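Local atomic coordinates of SIR4-interacting protein SIF2 (Saccharomyces cerevisiae, PDB entry 1R5M), a protein that antagonizes telomeric silencing in yeast and acts as a WD-repeat subunit of the Set3 corepressor complex. Residues I244-P249 and S264-G269. Numbering follows the deposited sequence.
Sequences IGHHGP and SASDDG
His246 is held at both ring nitrogens by side chains of 264-269. His246 ND1 donates to Asp268 OD2 at 3.1 Å, on the syn side but 27° out of the carboxylate plane, though the oxygen lies almost in the ring plane; the ring and carboxylate planes are turned 46° apart. At the far edge His246 NE2 and Ser264 OG lie 2.7 Å apart in a hydrogen bond whose donor could be either atom. With a partner at each end, the imidazole is fixed in its rotation. Asp268 OD2 also takes the backbone N of His247 at 2.9 Å, on its anti side, so one oxygen gathers a side-chain and a main-chain donor. CG of Asp268 sits between its own N and carbonyl carbon (chi1 71°), which turns the carboxylate back to the histidine loop, and Thr270 hydrogen-bonds to OD1.

Van der Waals contact fills in beside these bonds. Ser266 CB lies over one face of the His246 ring, 3.6 Å from its centroid, in a CH-pi contact. Further along, the Pro249 ring lies against the carboxylate oxygen of Asp267, Pro249 CB 3.5 Å from Asp267 OD2.

Backbone bonding closes the other end: Asp267 N donates to Pro249 O at 2.9 Å. Ser266 OG lies near the carbonyl oxygens of both Gly248 and Pro249, and the type I turn from Ser266 to Gly269 brings Asp268 round to the histidine.

The chain Asp268-His246-Ser264, continued from Ser264 OG to Trp274 NE1, is the Asp-His-Ser/Thr-Trp structural tetrad of WD40 repeats, within the fifth repeat of this propeller. It ties the loop between strands 241-243 and 250-256, which leads from one blade into the next, to strand 261-266 and its turn, with Trp274 on the adjacent strand 271-274.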
loop_
_atom_site.group_PDB
_atom_site.type_symbol
_atom_site.label_atom_id
_atom_site.label_comp_id
_atom_site.label_asym_id
_atom_site.label_seq_id
_atom_site.Cartn_x
_atom_site.Cartn_y
_atom_site.Cartn_z
ATOM N N ILE A 244 20.183 -7.815 -7.026
ATOM C CA ILE A 244 20.656 -8.608 -5.897
ATOM C C ILE A 244 21.195 -7.742 -4.766
ATOM O O ILE A 244 21.989 -6.831 -4.996
ATOM C CB ILE A 244 21.774 -9.580 -6.344
ATOM C CG1 ILE A 244 21.286 -10.441 -7.514
ATOM C CG2 ILE A 244 22.196 -10.462 -5.175
ATOM C CD1 ILE A 244 20.076 -11.295 -7.197
ATOM N N GLY A 245 20.761 -8.038 -3.547
ATOM C CA GLY A 245 21.216 -7.271 -2.400
ATOM C C GLY A 245 20.519 -7.630 -1.100
ATOM O O GLY A 245 21.171 -7.820 -0.075
ATOM N N HIS A 246 19.193 -7.722 -1.127
ATOM C CA HIS A 246 18.441 -8.061 0.079
ATOM C C HIS A 246 18.677 -9.496 0.537
ATOM O O HIS A 246 18.967 -10.377 -0.276
ATOM C CB HIS A 246 16.944 -7.832 -0.147
ATOM C CG HIS A 246 16.549 -6.389 -0.143
ATOM N ND1 HIS A 246 16.720 -5.576 0.958
ATOM C CD2 HIS A 246 15.970 -5.618 -1.095
ATOM C CE1 HIS A 246 16.262 -4.366 0.684
ATOM N NE2 HIS A 246 15.801 -4.366 -0.554
ATOM N N HIS A 247 18.550 -9.723 1.842
ATOM C CA HIS A 247 18.756 -11.051 2.413
ATOM C C HIS A 247 17.477 -11.622 3.017
ATOM O O HIS A 247 17.520 -12.586 3.781
ATOM C CB HIS A 247 19.835 -11.008 3.500
ATOM C CG HIS A 247 21.113 -10.366 3.061
ATOM N ND1 HIS A 247 21.228 -9.010 2.842
ATOM C CD2 HIS A 247 22.333 -10.894 2.804
ATOM C CE1 HIS A 247 22.465 -8.730 2.468
ATOM N NE2 HIS A 247 23.155 -9.856 2.437
ATOM N N GLY A 248 16.339 -11.027 2.679
ATOM C CA GLY A 248 15.078 -11.508 3.209
ATOM C C GLY A 248 13.927 -11.144 2.291
ATOM O O GLY A 248 14.132 -10.419 1.318
ATOM N N PRO A 249 12.707 -11.629 2.571
ATOM C CA PRO A 249 11.536 -11.332 1.741
ATOM C C PRO A 249 11.359 -9.841 1.458
ATOM O O PRO A 249 11.686 -8.992 2.292
ATOM C CB PRO A 249 10.387 -11.912 2.556
ATOM C CG PRO A 249 11.026 -13.117 3.189
ATOM C CD PRO A 249 12.353 -12.562 3.657
ATOM N N SER A 264 13.036 -0.280 -2.438
ATOM C CA SER A 264 12.617 -1.594 -1.968
ATOM C C SER A 264 12.847 -1.680 -0.463
ATOM O O SER A 264 13.733 -1.018 0.077
ATOM C CB SER A 264 13.398 -2.710 -2.681
ATOM O OG SER A 264 14.788 -2.632 -2.407
ATOM N N ALA A 265 12.013 -2.461 0.215
ATOM C CA ALA A 265 12.156 -2.669 1.654
ATOM C C ALA A 265 12.104 -4.173 1.848
ATOM O O ALA A 265 11.471 -4.888 1.064
ATOM C CB ALA A 265 11.028 -1.996 2.420
ATOM N N SER A 266 12.760 -4.659 2.894
ATOM C CA SER A 266 12.808 -6.093 3.132
ATOM C C SER A 266 12.684 -6.480 4.598
ATOM O O SER A 266 12.845 -5.647 5.494
ATOM C CB SER A 266 14.125 -6.641 2.574
ATOM O OG SER A 266 14.356 -7.978 2.981
ATOM N N ASP A 267 12.385 -7.754 4.829
ATOM C CA ASP A 267 12.284 -8.275 6.183
ATOM C C ASP A 267 13.675 -8.192 6.799
ATOM O O ASP A 267 13.819 -8.265 8.022
ATOM C CB ASP A 267 11.835 -9.740 6.180
ATOM C CG ASP A 267 10.356 -9.907 5.891
ATOM O OD1 ASP A 267 9.658 -8.896 5.680
ATOM O OD2 ASP A 267 9.892 -11.066 5.879
ATOM N N ASP A 268 14.697 -8.038 5.956
ATOM C CA ASP A 268 16.070 -7.957 6.446
ATOM C C ASP A 268 16.369 -6.651 7.171
ATOM O O ASP A 268 17.499 -6.419 7.604
ATOM C CB ASP A 268 17.099 -8.211 5.319
ATOM C CG ASP A 268 17.190 -7.080 4.291
ATOM O OD1 ASP A 268 16.656 -5.976 4.520
ATOM O OD2 ASP A 268 17.834 -7.310 3.242
ATOM N N GLY A 269 15.347 -5.811 7.312
ATOM C CA GLY A 269 15.498 -4.553 8.022
ATOM C C GLY A 269 16.159 -3.409 7.279
ATOM O O GLY A 269 16.518 -2.402 7.889
#